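Local coordinates for protein group II chitinase (Ostrinia furnacalis, PDB 6JAY) that probably cleaves internal glycosidic bonds of chitin as a family 18 endochitinase, this chain being one catalytic domain of a longer multidomain protein, at residues Ser167-Pro172 / Ala194-Asp199; Tyr198-Gln203 / Phe225-Thr230; Pro249-Ser254 / Lys282-Tyr287. All blocks are in the same frame, centred on the assembly; numbering follows the deposited sequence.

Contact 1: residues Ser167-Pro172 / Ala194-Asp199. With JUK (2-amino-1-[(furan-2-yl)methyl]-5-oxo-3-({[(2S)-oxolan-2-yl]methyl}carbamoyl)-5H-dipyrido[1,2-a:2',3'-d]pyrimidin-1-ium), chain C.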
loop_
_atom_site.group_PDB
_atom_site.type_symbol
_atom_site.label_atom_id
_atom_site.label_comp_id
_atom_site.label_asym_id
_atom_site.label_seq_id
_atom_site.Cartn_x
_atom_site.Cartn_y
_atom_site.Cartn_z
ATOM N N SER A 167 6.678 11.595 -3.234
ATOM C CA SER A 167 5.501 10.819 -3.590
ATOM C C SER A 167 4.598 10.716 -2.372
ATOM O O SER A 167 4.979 11.087 -1.262
ATOM C CB SER A 167 5.895 9.416 -4.085
ATOM O OG SER A 167 6.670 8.740 -3.102
ATOM N N ALA A 168 3.379 10.220 -2.581
ATOM C CA ALA A 168 2.474 9.988 -1.465
ATOM C C ALA A 168 1.666 8.726 -1.706
ATOM O O ALA A 168 1.299 8.427 -2.845
ATOM C CB ALA A 168 1.485 11.153 -1.297
ATOM N N ALA A 169 1.373 8.005 -0.626
ATOM C CA ALA A 169 0.369 6.947 -0.640
ATOM C C ALA A 169 -0.946 7.546 -0.171
ATOM O O ALA A 169 -0.990 8.229 0.858
ATOM C CB ALA A 169 0.778 5.788 0.268
ATOM N N VAL A 170 -2.020 7.284 -0.920
ATOM C CA VAL A 170 -3.265 8.016 -0.734
ATOM C C VAL A 170 -4.479 7.088 -0.669
ATOM O O VAL A 170 -4.474 5.963 -1.172
ATOM C CB VAL A 170 -3.463 9.075 -1.836
ATOM C CG1 VAL A 170 -2.299 10.082 -1.824
ATOM C CG2 VAL A 170 -3.608 8.405 -3.181
ATOM N N SER A 171 -5.543 7.610 -0.052
ATOM C CA SER A 171 -6.765 6.860 0.182
ATOM C C SER A 171 -7.481 6.541 -1.132
ATOM O O SER A 171 -7.427 7.327 -2.087
ATOM C CB SER A 171 -7.715 7.701 1.032
ATOM O OG SER A 171 -9.006 7.108 1.112
ATOM N N PRO A 172 -8.182 5.406 -1.187
ATOM C CA PRO A 172 -9.058 5.090 -2.323
ATOM C C PRO A 172 -10.510 5.490 -2.118
ATOM O O PRO A 172 -11.324 5.263 -3.023
ATOM C CB PRO A 172 -8.969 3.560 -2.364
ATOM C CG PRO A 172 -8.953 3.179 -0.905
ATOM C CD PRO A 172 -8.056 4.256 -0.268
ATOM N N ALA A 194 0.652 6.950 -5.134
ATOM C CA ALA A 194 0.388 5.523 -4.973
ATOM C C ALA A 194 -1.004 5.395 -4.381
ATOM O O ALA A 194 -1.206 5.578 -3.182
ATOM C CB ALA A 194 1.454 4.873 -4.092
ATOM N N VAL A 195 -1.983 5.085 -5.221
ATOM C CA VAL A 195 -3.344 4.978 -4.723
ATOM C C VAL A 195 -3.512 3.620 -4.055
ATOM O O VAL A 195 -3.293 2.579 -4.684
ATOM C CB VAL A 195 -4.364 5.170 -5.848
ATOM C CG1 VAL A 195 -5.760 5.170 -5.250
ATOM C CG2 VAL A 195 -4.098 6.475 -6.600
ATOM N N MET A 196 -3.915 3.633 -2.784
ATOM C CA MET A 196 -4.027 2.404 -2.003
ATOM C C MET A 196 -5.381 1.750 -2.271
ATOM O O MET A 196 -6.282 1.745 -1.432
ATOM C CB MET A 196 -3.792 2.693 -0.532
ATOM C CG MET A 196 -2.344 3.059 -0.284
ATOM S SD MET A 196 -1.947 3.305 1.445
ATOM C CE MET A 196 -2.812 4.801 1.706
ATOM N N THR A 197 -5.492 1.184 -3.476
ATOM C CA THR A 197 -6.714 0.533 -3.963
ATOM C C THR A 197 -6.889 -0.855 -3.338
ATOM O O THR A 197 -6.967 -1.882 -4.013
ATOM C CB THR A 197 -6.712 0.482 -5.487
ATOM O OG1 THR A 197 -5.373 0.269 -5.964
ATOM C CG2 THR A 197 -7.228 1.800 -6.072
ATOM N N TYR A 198 -6.951 -0.857 -2.012
ATOM C CA TYR A 198 -7.169 -2.070 -1.236
ATOM C C TYR A 198 -7.678 -1.646 0.129
ATOM O O TYR A 198 -7.801 -0.451 0.424
ATOM C CB TYR A 198 -5.902 -2.933 -1.146
ATOM C CG TYR A 198 -4.624 -2.166 -0.838
ATOM C CD1 TYR A 198 -4.399 -1.621 0.420
ATOM C CD2 TYR A 198 -3.639 -2.001 -1.809
ATOM C CE1 TYR A 198 -3.227 -0.929 0.700
ATOM C CE2 TYR A 198 -2.464 -1.309 -1.537
ATOM C CZ TYR A 198 -2.273 -0.780 -0.280
ATOM O OH TYR A 198 -1.110 -0.103 0.003
ATOM N N ASP A 199 -7.982 -2.638 0.962
ATOM C CA ASP A 199 -8.659 -2.414 2.236
ATOM C C ASP A 199 -10.002 -1.709 2.049
ATOM O O ASP A 199 -10.436 -0.934 2.904
ATOM C CB ASP A 199 -7.775 -1.687 3.255
ATOM C CG ASP A 199 -6.586 -2.517 3.690
ATOM O OD1 ASP A 199 -6.599 -3.750 3.461
ATOM O OD2 ASP A 199 -5.628 -1.939 4.258
HETATM C C1 JUK C . -0.433 -4.173 9.067
HETATM C C10 JUK C . -7.650 -1.166 12.229
HETATM C C11 JUK C . -3.596 -1.609 9.009
HETATM C C12 JUK C . -5.865 -0.699 8.303
HETATM C C13 JUK C . -5.100 -1.267 9.376
HETATM C C14 JUK C . -5.734 -1.381 10.646
HETATM C C15 JUK C . -8.053 0.226 7.493
HETATM C C16 JUK C . -7.227 -0.323 8.536
HETATM C C17 JUK C . -7.791 -0.489 9.808
HETATM C C18 JUK C . -10.110 1.101 6.727
HETATM C C19 JUK C . -9.856 0.420 8.935
HETATM C C2 JUK C . 0.863 -5.133 9.112
HETATM C C20 JUK C . -11.241 0.792 9.219
HETATM C C21 JUK C . -12.040 1.334 8.184
HETATM C C22 JUK C . -11.470 1.488 6.929
HETATM C C3 JUK C . 0.475 -6.269 9.716
HETATM C C4 JUK C . -1.276 -4.693 9.946
HETATM C C5 JUK C . -2.730 -4.093 9.959
HETATM C C6 JUK C . -9.685 -2.728 12.227
HETATM C C7 JUK C . -9.915 -4.053 12.820
HETATM C C8 JUK C . -8.738 -4.403 13.453
HETATM C C9 JUK C . -8.393 -2.455 12.569
HETATM N N1 JUK C . -2.641 -2.795 9.282
HETATM N N2 JUK C . -4.998 -1.909 11.717
HETATM N N3 JUK C . -7.033 -1.028 10.844
HETATM N N4 JUK C . -9.085 -0.116 9.987
HETATM N N5 JUK C . -9.365 0.581 7.751
HETATM O O1 JUK C . -7.516 0.402 6.207
HETATM O O2 JUK C . -1.062 -6.214 9.734
HETATM O O3 JUK C . -7.877 -3.446 13.298
HETATM O O4 JUK C . -3.072 -0.713 8.363
#
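The ring of Pro172 lies against the backbone carbonyl of Met196, just where segment 194-199 makes two inverse gamma turns in succession, centred on Met196 and Thr197. Pro172 CG is only 3.1 Å from Met196 O, and CD and CB are close behind, so the oxygen is packed by the ring while it accepts a hydrogen bond from Tyr198 N at 2.7 Å. Before this kink the two segments run as parallel strands, Ala169 beside Ala194 and Val170 beside Val195. Ala194 N donates to Ala168 O (2.8 Å), Val170 N to Ala194 O and Met196 N to Val170 O (2.9 Å), the last nearly straight at 167°. These are adjacent strands of the TIM barrel of family 18 glycosidases, 165-170 and 192-195, paired side by side up to their C-terminal ends, where the active site of this fold lies. Ser167 OG hydrogen-bonds Asp124, part of the family's DGxDxDxE signature. On the face carrying Ala169 and Ala194, Met196 runs out extended to its sulfur and then bends (chi3 -70°); SD meets Ala169 CB at 3.9 Å, and CE folds back to 3.5 Å from Val170 O. On the other face Val170 CG2 touches Val195 CG2 at 4.0 Å, with Trp234 of helix 227-236 packed on both valines.

Contact 2: residues Tyr198-Gln203 / Phe225-Thr230. With NAG (2-acetamido-2-deoxy-beta-D-glucopyranose), chain B; JUK (2-amino-1-[(furan-2-yl)methyl]-5-oxo-3-({[(2S)-oxolan-2-yl]methyl}carbamoyl)-5H-dipyrido[1,2-a:2',3'-d]pyrimidin-1-ium), chain C.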
loop_
_atom_site.group_PDB
_atom_site.type_symbol
_atom_site.label_atom_id
_atom_site.label_comp_id
_atom_site.label_asym_id
_atom_site.label_seq_id
_atom_site.Cartn_x
_atom_site.Cartn_y
_atom_site.Cartn_z
ATOM N N TYR A 198 -6.951 -0.857 -2.012
ATOM C CA TYR A 198 -7.169 -2.070 -1.236
ATOM C C TYR A 198 -7.678 -1.646 0.129
ATOM O O TYR A 198 -7.801 -0.451 0.424
ATOM C CB TYR A 198 -5.902 -2.933 -1.146
ATOM C CG TYR A 198 -4.624 -2.166 -0.838
ATOM C CD1 TYR A 198 -4.399 -1.621 0.420
ATOM C CD2 TYR A 198 -3.639 -2.001 -1.809
ATOM C CE1 TYR A 198 -3.227 -0.929 0.700
ATOM C CE2 TYR A 198 -2.464 -1.309 -1.537
ATOM C CZ TYR A 198 -2.273 -0.780 -0.280
ATOM O OH TYR A 198 -1.110 -0.103 0.003
ATOM N N ASP A 199 -7.982 -2.638 0.962
ATOM C CA ASP A 199 -8.659 -2.414 2.236
ATOM C C ASP A 199 -10.002 -1.709 2.049
ATOM O O ASP A 199 -10.436 -0.934 2.904
ATOM C CB ASP A 199 -7.775 -1.687 3.255
ATOM C CG ASP A 199 -6.586 -2.517 3.690
ATOM O OD1 ASP A 199 -6.599 -3.750 3.461
ATOM O OD2 ASP A 199 -5.628 -1.939 4.258
ATOM N N TYR A 200 -10.679 -1.976 0.927
ATOM C CA TYR A 200 -12.039 -1.472 0.778
ATOM C C TYR A 200 -12.970 -2.137 1.772
ATOM O O TYR A 200 -14.000 -1.558 2.147
ATOM C CB TYR A 200 -12.557 -1.760 -0.624
ATOM C CG TYR A 200 -11.964 -0.905 -1.710
ATOM C CD1 TYR A 200 -12.468 0.366 -1.975
ATOM C CD2 TYR A 200 -10.899 -1.371 -2.476
ATOM C CE1 TYR A 200 -11.941 1.139 -2.974
ATOM C CE2 TYR A 200 -10.369 -0.601 -3.485
ATOM C CZ TYR A 200 -10.896 0.656 -3.733
ATOM O OH TYR A 200 -10.349 1.411 -4.732
ATOM N N HIS A 201 -12.629 -3.353 2.196
ATOM C CA HIS A 201 -13.450 -4.138 3.105
ATOM C C HIS A 201 -12.562 -4.876 4.091
ATOM O O HIS A 201 -11.400 -5.177 3.802
ATOM C CB HIS A 201 -14.335 -5.113 2.331
ATOM C CG HIS A 201 -15.307 -4.418 1.444
ATOM N ND1 HIS A 201 -16.364 -3.688 1.944
ATOM C CD2 HIS A 201 -15.363 -4.295 0.097
ATOM C CE1 HIS A 201 -17.035 -3.151 0.940
ATOM N NE2 HIS A 201 -16.449 -3.503 -0.190
ATOM N N GLY A 202 -13.132 -5.163 5.257
ATOM C CA GLY A 202 -12.408 -5.788 6.347
ATOM C C GLY A 202 -13.359 -6.022 7.500
ATOM O O GLY A 202 -14.550 -5.697 7.425
ATOM N N GLN A 203 -12.808 -6.594 8.578
ATOM C CA GLN A 203 -13.598 -6.975 9.750
ATOM C C GLN A 203 -14.423 -5.824 10.315
ATOM O O GLN A 203 -15.452 -6.072 10.960
ATOM C CB GLN A 203 -12.667 -7.506 10.844
ATOM C CG GLN A 203 -11.590 -6.521 11.262
ATOM C CD GLN A 203 -10.632 -7.084 12.306
ATOM O OE1 GLN A 203 -9.416 -7.091 12.108
ATOM N NE2 GLN A 203 -11.176 -7.548 13.422
ATOM N N PHE A 225 -16.758 1.847 -3.940
ATOM C CA PHE A 225 -15.773 1.006 -3.249
ATOM C C PHE A 225 -15.194 -0.052 -4.192
ATOM O O PHE A 225 -15.303 -1.257 -3.977
ATOM C CB PHE A 225 -16.377 0.368 -1.999
ATOM C CG PHE A 225 -16.369 1.261 -0.781
ATOM C CD1 PHE A 225 -16.896 2.536 -0.830
ATOM C CD2 PHE A 225 -15.834 0.818 0.421
ATOM C CE1 PHE A 225 -16.902 3.349 0.292
ATOM C CE2 PHE A 225 -15.830 1.635 1.544
ATOM C CZ PHE A 225 -16.368 2.902 1.475
ATOM N N ASN A 226 -14.563 0.421 -5.262
ATOM C CA ASN A 226 -13.855 -0.466 -6.176
ATOM C C ASN A 226 -12.752 0.331 -6.850
ATOM O O ASN A 226 -12.835 1.556 -6.953
ATOM C CB ASN A 226 -14.798 -1.110 -7.203
ATOM C CG ASN A 226 -15.575 -0.086 -7.978
ATOM O OD1 ASN A 226 -15.094 0.414 -8.991
ATOM N ND2 ASN A 226 -16.791 0.237 -7.512
ATOM N N ALA A 227 -11.698 -0.377 -7.278
ATOM C CA ALA A 227 -10.522 0.284 -7.843
ATOM C C ALA A 227 -10.853 1.080 -9.097
ATOM O O ALA A 227 -10.267 2.141 -9.329
ATOM C CB ALA A 227 -9.433 -0.746 -8.167
ATOM N N ASN A 228 -11.776 0.582 -9.924
ATOM C CA ASN A 228 -12.123 1.289 -11.150
ATOM C C ASN A 228 -12.679 2.677 -10.851
ATOM O O ASN A 228 -12.269 3.670 -11.471
ATOM C CB ASN A 228 -13.126 0.462 -11.950
ATOM C CG ASN A 228 -13.549 1.152 -13.218
ATOM O OD1 ASN A 228 -12.716 1.586 -14.002
ATOM N ND2 ASN A 228 -14.848 1.262 -13.424
ATOM N N TYR A 229 -13.627 2.769 -9.914
ATOM C CA TYR A 229 -14.140 4.080 -9.532
ATOM C C TYR A 229 -13.026 4.953 -8.967
ATOM O O TYR A 229 -12.873 6.119 -9.350
ATOM C CB TYR A 229 -15.273 3.946 -8.509
ATOM C CG TYR A 229 -15.829 5.296 -8.120
ATOM C CD1 TYR A 229 -15.223 6.063 -7.135
ATOM C CD2 TYR A 229 -16.936 5.820 -8.770
ATOM C CE1 TYR A 229 -15.707 7.309 -6.800
ATOM C CE2 TYR A 229 -17.427 7.075 -8.438
ATOM C CZ TYR A 229 -16.807 7.805 -7.450
ATOM O OH TYR A 229 -17.291 9.045 -7.108
ATOM N N THR A 230 -12.246 4.396 -8.040
ATOM C CA THR A 230 -11.216 5.164 -7.342
ATOM C C THR A 230 -10.216 5.780 -8.316
ATOM O O THR A 230 -9.865 6.958 -8.201
ATOM C CB THR A 230 -10.499 4.231 -6.366
ATOM O OG1 THR A 230 -11.378 3.885 -5.288
ATOM C CG2 THR A 230 -9.262 4.896 -5.816
HETATM C C1 NAG B . -15.337 1.931 -14.597
HETATM C C2 NAG B . -16.599 1.257 -15.146
HETATM C C3 NAG B . -17.188 2.077 -16.293
HETATM C C4 NAG B . -17.393 3.524 -15.865
HETATM C C5 NAG B . -16.084 4.090 -15.328
HETATM C C6 NAG B . -16.210 5.505 -14.811
HETATM C C7 NAG B . -17.057 -1.155 -15.247
HETATM C C8 NAG B . -18.237 -0.873 -14.369
HETATM N N2 NAG B . -16.311 -0.098 -15.588
HETATM O O3 NAG B . -18.431 1.504 -16.684
HETATM O O4 NAG B . -17.835 4.306 -16.969
HETATM O O5 NAG B . -15.629 3.282 -14.232
HETATM O O6 NAG B . -16.614 5.542 -13.449
HETATM O O7 NAG B . -16.793 -2.288 -15.637
HETATM C C1 JUK C . -0.433 -4.173 9.067
HETATM C C10 JUK C . -7.650 -1.166 12.229
HETATM C C11 JUK C . -3.596 -1.609 9.009
HETATM C C12 JUK C . -5.865 -0.699 8.303
HETATM C C13 JUK C . -5.100 -1.267 9.376
HETATM C C14 JUK C . -5.734 -1.381 10.646
HETATM C C15 JUK C . -8.053 0.226 7.493
HETATM C C16 JUK C . -7.227 -0.323 8.536
HETATM C C17 JUK C . -7.791 -0.489 9.808
HETATM C C18 JUK C . -10.110 1.101 6.727
HETATM C C19 JUK C . -9.856 0.420 8.935
HETATM C C2 JUK C . 0.863 -5.133 9.112
HETATM C C20 JUK C . -11.241 0.792 9.219
HETATM C C21 JUK C . -12.040 1.334 8.184
HETATM C C22 JUK C . -11.470 1.488 6.929
HETATM C C3 JUK C . 0.475 -6.269 9.716
HETATM C C4 JUK C . -1.276 -4.693 9.946
HETATM C C5 JUK C . -2.730 -4.093 9.959
HETATM C C6 JUK C . -9.685 -2.728 12.227
HETATM C C7 JUK C . -9.915 -4.053 12.820
HETATM C C8 JUK C . -8.738 -4.403 13.453
HETATM C C9 JUK C . -8.393 -2.455 12.569
HETATM N N1 JUK C . -2.641 -2.795 9.282
HETATM N N2 JUK C . -4.998 -1.909 11.717
HETATM N N3 JUK C . -7.033 -1.028 10.844
HETATM N N4 JUK C . -9.085 -0.116 9.987
HETATM N N5 JUK C . -9.365 0.581 7.751
HETATM O O1 JUK C . -7.516 0.402 6.207
HETATM O O2 JUK C . -1.062 -6.214 9.734
HETATM O O3 JUK C . -7.877 -3.446 13.298
HETATM O O4 JUK C . -3.072 -0.713 8.363
HETATM O O HOH W 1 -17.093 -2.851 -2.731
#
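Tyr200 reaches across to the start of helix 227-236 and puts its hydroxyl on Thr230: OH donates to OG1 at 2.7 Å, and OG1 lies at the edge of the ring, in its plane. The two side chains come from opposite directions. This is the tight half of the contact. With CG anti to its own carbonyl carbon (chi1 -73°), the Tyr200 ring lies along the turn that leads into the helix, with Asn226 CA 4.0 Å above one face, toward the rim. Tyr200 CD1 packs on Phe225 CB at 3.9 Å, and Tyr200 O sits in the plane of the Phe225 ring at its edge, 3.5 Å from CD2. Asn226 is the N-cap: its OD1 accepts from Tyr229 N at 2.9 Å, the donor standing 38° above the carbonyl plane, while ND2 is hydrogen-bonded to Thr223 O.

The other side is looser and partly open to solvent. The His201 and Phe225 rings meet at a slant, centroids 5.9 Å apart, with His201 CE1 against Phe225 CD2 as the nearest approach. A water bridges here, hydrogen-bonded to His201 NE2 and donating to Phe225 O. The other nitrogen of the imidazole, ND1, is hydrogen-bonded to Asp205, which fixes the ring's rotation. In the first turn of the helix, Asn228 ND2 carries the N-linked sugar on the face turned away from Tyr200.

Thr230 OG1 accepts the hydrogen bond from Tyr200 OH and donates its own to Pro172 O, which can only accept. The hydroxyls therefore form a directed relay, tyrosine to threonine to carbonyl, and the nearby helix N-terminus would probably strengthen the phenol as a donor.

Contact 3: residues Pro249-Ser254 / Lys282-Tyr287. With JUK (2-amino-1-[(furan-2-yl)methyl]-5-oxo-3-({[(2S)-oxolan-2-yl]methyl}carbamoyl)-5H-dipyrido[1,2-a:2',3'-d]pyrimidin-1-ium), chain C.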
loop_
_atom_site.group_PDB
_atom_site.type_symbol
_atom_site.label_atom_id
_atom_site.label_comp_id
_atom_site.label_asym_id
_atom_site.label_seq_id
_atom_site.Cartn_x
_atom_site.Cartn_y
_atom_site.Cartn_z
ATOM N N PRO A 249 -2.834 -5.600 -3.345
ATOM C CA PRO A 249 -2.481 -6.240 -2.066
ATOM C C PRO A 249 -1.853 -7.609 -2.240
ATOM O O PRO A 249 -2.360 -8.449 -2.995
ATOM C CB PRO A 249 -3.838 -6.372 -1.361
ATOM C CG PRO A 249 -4.808 -6.557 -2.490
ATOM C CD PRO A 249 -4.275 -5.715 -3.648
ATOM N N MET A 250 -0.753 -7.850 -1.530
ATOM C CA MET A 250 -0.142 -9.163 -1.428
ATOM C C MET A 250 -0.632 -9.923 -0.205
ATOM O O MET A 250 0.091 -10.783 0.313
ATOM C CB MET A 250 1.383 -9.031 -1.377
ATOM C CG MET A 250 1.997 -8.120 -2.459
ATOM S SD MET A 250 2.102 -8.861 -4.101
ATOM C CE MET A 250 0.582 -8.248 -4.839
ATOM N N TYR A 251 -1.833 -9.608 0.273
ATOM C CA TYR A 251 -2.380 -10.171 1.497
ATOM C C TYR A 251 -3.900 -10.183 1.365
ATOM O O TYR A 251 -4.468 -9.621 0.423
ATOM C CB TYR A 251 -1.970 -9.313 2.710
ATOM C CG TYR A 251 -2.565 -7.922 2.630
ATOM C CD1 TYR A 251 -1.915 -6.903 1.935
ATOM C CD2 TYR A 251 -3.801 -7.644 3.207
ATOM C CE1 TYR A 251 -2.477 -5.636 1.833
ATOM C CE2 TYR A 251 -4.370 -6.403 3.103
ATOM C CZ TYR A 251 -3.707 -5.402 2.413
ATOM O OH TYR A 251 -4.280 -4.155 2.320
ATOM N N GLY A 252 -4.565 -10.793 2.344
ATOM C CA GLY A 252 -6.009 -10.797 2.380
ATOM C C GLY A 252 -6.546 -10.277 3.700
ATOM O O GLY A 252 -5.846 -10.228 4.711
ATOM N N GLN A 253 -7.814 -9.857 3.663
ATOM C CA GLN A 253 -8.568 -9.521 4.863
ATOM C C GLN A 253 -9.355 -10.752 5.291
ATOM O O GLN A 253 -10.054 -11.366 4.477
ATOM C CB GLN A 253 -9.522 -8.348 4.605
ATOM C CG GLN A 253 -8.817 -6.999 4.420
ATOM C CD GLN A 253 -8.316 -6.388 5.734
ATOM O OE1 GLN A 253 -8.735 -6.784 6.824
ATOM N NE2 GLN A 253 -7.413 -5.420 5.627
ATOM N N SER A 254 -9.222 -11.124 6.554
ATOM C CA SER A 254 -9.836 -12.337 7.069
ATOM C C SER A 254 -10.935 -12.000 8.063
ATOM O O SER A 254 -10.903 -10.961 8.732
ATOM C CB SER A 254 -8.803 -13.236 7.751
ATOM O OG SER A 254 -8.360 -12.636 8.947
ATOM N N LYS A 282 -4.856 -10.329 13.894
ATOM C CA LYS A 282 -6.247 -10.694 13.661
ATOM C C LYS A 282 -6.809 -9.906 12.481
ATOM O O LYS A 282 -6.647 -8.683 12.398
ATOM C CB LYS A 282 -7.063 -10.410 14.927
ATOM C CG LYS A 282 -8.558 -10.555 14.749
ATOM C CD LYS A 282 -9.251 -10.851 16.078
ATOM C CE LYS A 282 -9.009 -9.756 17.096
ATOM N NZ LYS A 282 -9.649 -8.474 16.688
ATOM N N GLY A 283 -7.443 -10.613 11.543
ATOM C CA GLY A 283 -8.043 -9.973 10.388
ATOM C C GLY A 283 -7.147 -9.854 9.175
ATOM O O GLY A 283 -7.576 -9.288 8.160
ATOM N N PHE A 284 -5.929 -10.381 9.236
ATOM C CA PHE A 284 -4.933 -10.184 8.195
ATOM C C PHE A 284 -4.234 -11.509 7.941
ATOM O O PHE A 284 -3.871 -12.210 8.888
ATOM C CB PHE A 284 -3.908 -9.162 8.703
ATOM C CG PHE A 284 -2.784 -8.872 7.750
ATOM C CD1 PHE A 284 -1.598 -9.598 7.811
ATOM C CD2 PHE A 284 -2.893 -7.845 6.817
ATOM C CE1 PHE A 284 -0.548 -9.314 6.957
ATOM C CE2 PHE A 284 -1.838 -7.556 5.956
ATOM C CZ PHE A 284 -0.668 -8.290 6.032
ATOM N N LEU A 285 -4.027 -11.846 6.667
ATOM C CA LEU A 285 -3.210 -13.004 6.317
ATOM C C LEU A 285 -2.336 -12.669 5.118
ATOM O O LEU A 285 -2.829 -12.151 4.112
ATOM C CB LEU A 285 -4.084 -14.219 5.958
ATOM C CG LEU A 285 -4.860 -14.867 7.111
ATOM C CD1 LEU A 285 -5.802 -15.946 6.582
ATOM C CD2 LEU A 285 -3.903 -15.460 8.144
ATOM N N ALA A 286 -1.053 -13.010 5.195
ATOM C CA ALA A 286 -0.211 -12.847 4.021
ATOM C C ALA A 286 -0.650 -13.819 2.929
ATOM O O ALA A 286 -1.264 -14.854 3.199
ATOM C CB ALA A 286 1.246 -13.135 4.377
ATOM N N TYR A 287 -0.325 -13.484 1.674
ATOM C CA TYR A 287 -0.624 -14.420 0.595
ATOM C C TYR A 287 -0.005 -15.788 0.858
ATOM O O TYR A 287 -0.617 -16.818 0.561
ATOM C CB TYR A 287 -0.172 -13.891 -0.772
ATOM C CG TYR A 287 -0.475 -14.906 -1.855
ATOM C CD1 TYR A 287 -1.779 -15.083 -2.304
ATOM C CD2 TYR A 287 0.518 -15.726 -2.382
ATOM C CE1 TYR A 287 -2.086 -16.032 -3.276
ATOM C CE2 TYR A 287 0.219 -16.677 -3.358
ATOM C CZ TYR A 287 -1.086 -16.815 -3.797
ATOM O OH TYR A 287 -1.408 -17.753 -4.751
HETATM C C1 JUK C . -0.433 -4.173 9.067
HETATM C C10 JUK C . -7.650 -1.166 12.229
HETATM C C11 JUK C . -3.596 -1.609 9.009
HETATM C C12 JUK C . -5.865 -0.699 8.303
HETATM C C13 JUK C . -5.100 -1.267 9.376
HETATM C C14 JUK C . -5.734 -1.381 10.646
HETATM C C15 JUK C . -8.053 0.226 7.493
HETATM C C16 JUK C . -7.227 -0.323 8.536
HETATM C C17 JUK C . -7.791 -0.489 9.808
HETATM C C18 JUK C . -10.110 1.101 6.727
HETATM C C19 JUK C . -9.856 0.420 8.935
HETATM C C2 JUK C . 0.863 -5.133 9.112
HETATM C C20 JUK C . -11.241 0.792 9.219
HETATM C C21 JUK C . -12.040 1.334 8.184
HETATM C C22 JUK C . -11.470 1.488 6.929
HETATM C C3 JUK C . 0.475 -6.269 9.716
HETATM C C4 JUK C . -1.276 -4.693 9.946
HETATM C C5 JUK C . -2.730 -4.093 9.959
HETATM C C6 JUK C . -9.685 -2.728 12.227
HETATM C C7 JUK C . -9.915 -4.053 12.820
HETATM C C8 JUK C . -8.738 -4.403 13.453
HETATM C C9 JUK C . -8.393 -2.455 12.569
HETATM N N1 JUK C . -2.641 -2.795 9.282
HETATM N N2 JUK C . -4.998 -1.909 11.717
HETATM N N3 JUK C . -7.033 -1.028 10.844
HETATM N N4 JUK C . -9.085 -0.116 9.987
HETATM N N5 JUK C . -9.365 0.581 7.751
HETATM O O1 JUK C . -7.516 0.402 6.207
HETATM O O2 JUK C . -1.062 -6.214 9.734
HETATM O O3 JUK C . -7.877 -3.446 13.298
HETATM O O4 JUK C . -3.072 -0.713 8.363
HETATM O O HOH W 2 -6.090 -13.350 10.201
#
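An antiparallel pairing of Gly252 with Leu285 ties barrel strand 244-257, beyond its parallel part, to the short strand 284-286, which probably belongs to the alpha+beta insertion of many family 18 chitinases. Gly252 N donates to Leu285 O at 2.8 Å, and Leu285 N returns a bond to Gly252 O. At one end the backbone N of Tyr287, first residue of helix 287-296, donates to Met250 O. At the other, Ser254 N binds Gly283 O at 2.9 Å, but from 68° above the carbonyl plane, at a glycine with positive phi.

Two aromatic side chains pack on one another here. The planes of the Tyr251 and Phe284 rings are 24° from parallel, but with centroids 5.0 Å apart they are offset so far that there is little overlap, and Tyr251 CD2 touches Phe284 CE2 at 3.4 Å. Pro249 CB lies on the other face of Tyr251. Of these segments it is Phe284 that reaches the bound ligand JUK: with CG anti to the backbone N (chi1 179°), it turns its far face to the oxolane oxygen O2, which sits 3.7 Å above the ring centre.

Leu285 packs on Val320 of strand 318-321, which also pairs with strand 244-257, and on Ile290 of helix 287-296, while Met250 and Tyr287 rest on helix 363-373.

Contacts 1 and 2 share Tyr198 and Asp199, with centres about 10 Å apart; Thr230 joins them as well, its CG2 packing on Val195 CG1 at 3.6 Å and on Thr197 CG2 at 3.7 Å. Contact 3 is farther off, its centre about 17 Å from that of contact 1 and about 14 Å from that of contact 2. Asp199 bridges the gap: its OD1 probably accepts from Tyr251 OH at 2.6 Å and from Gln253 NE2 at 2.9 Å. Its other oxygen, OD2, is 3.6 Å from O1 of JUK. The ligand thus spans the cleft, with Asp199 beside its fused ring system, Gln203 against its furan and Phe284 under its oxolane.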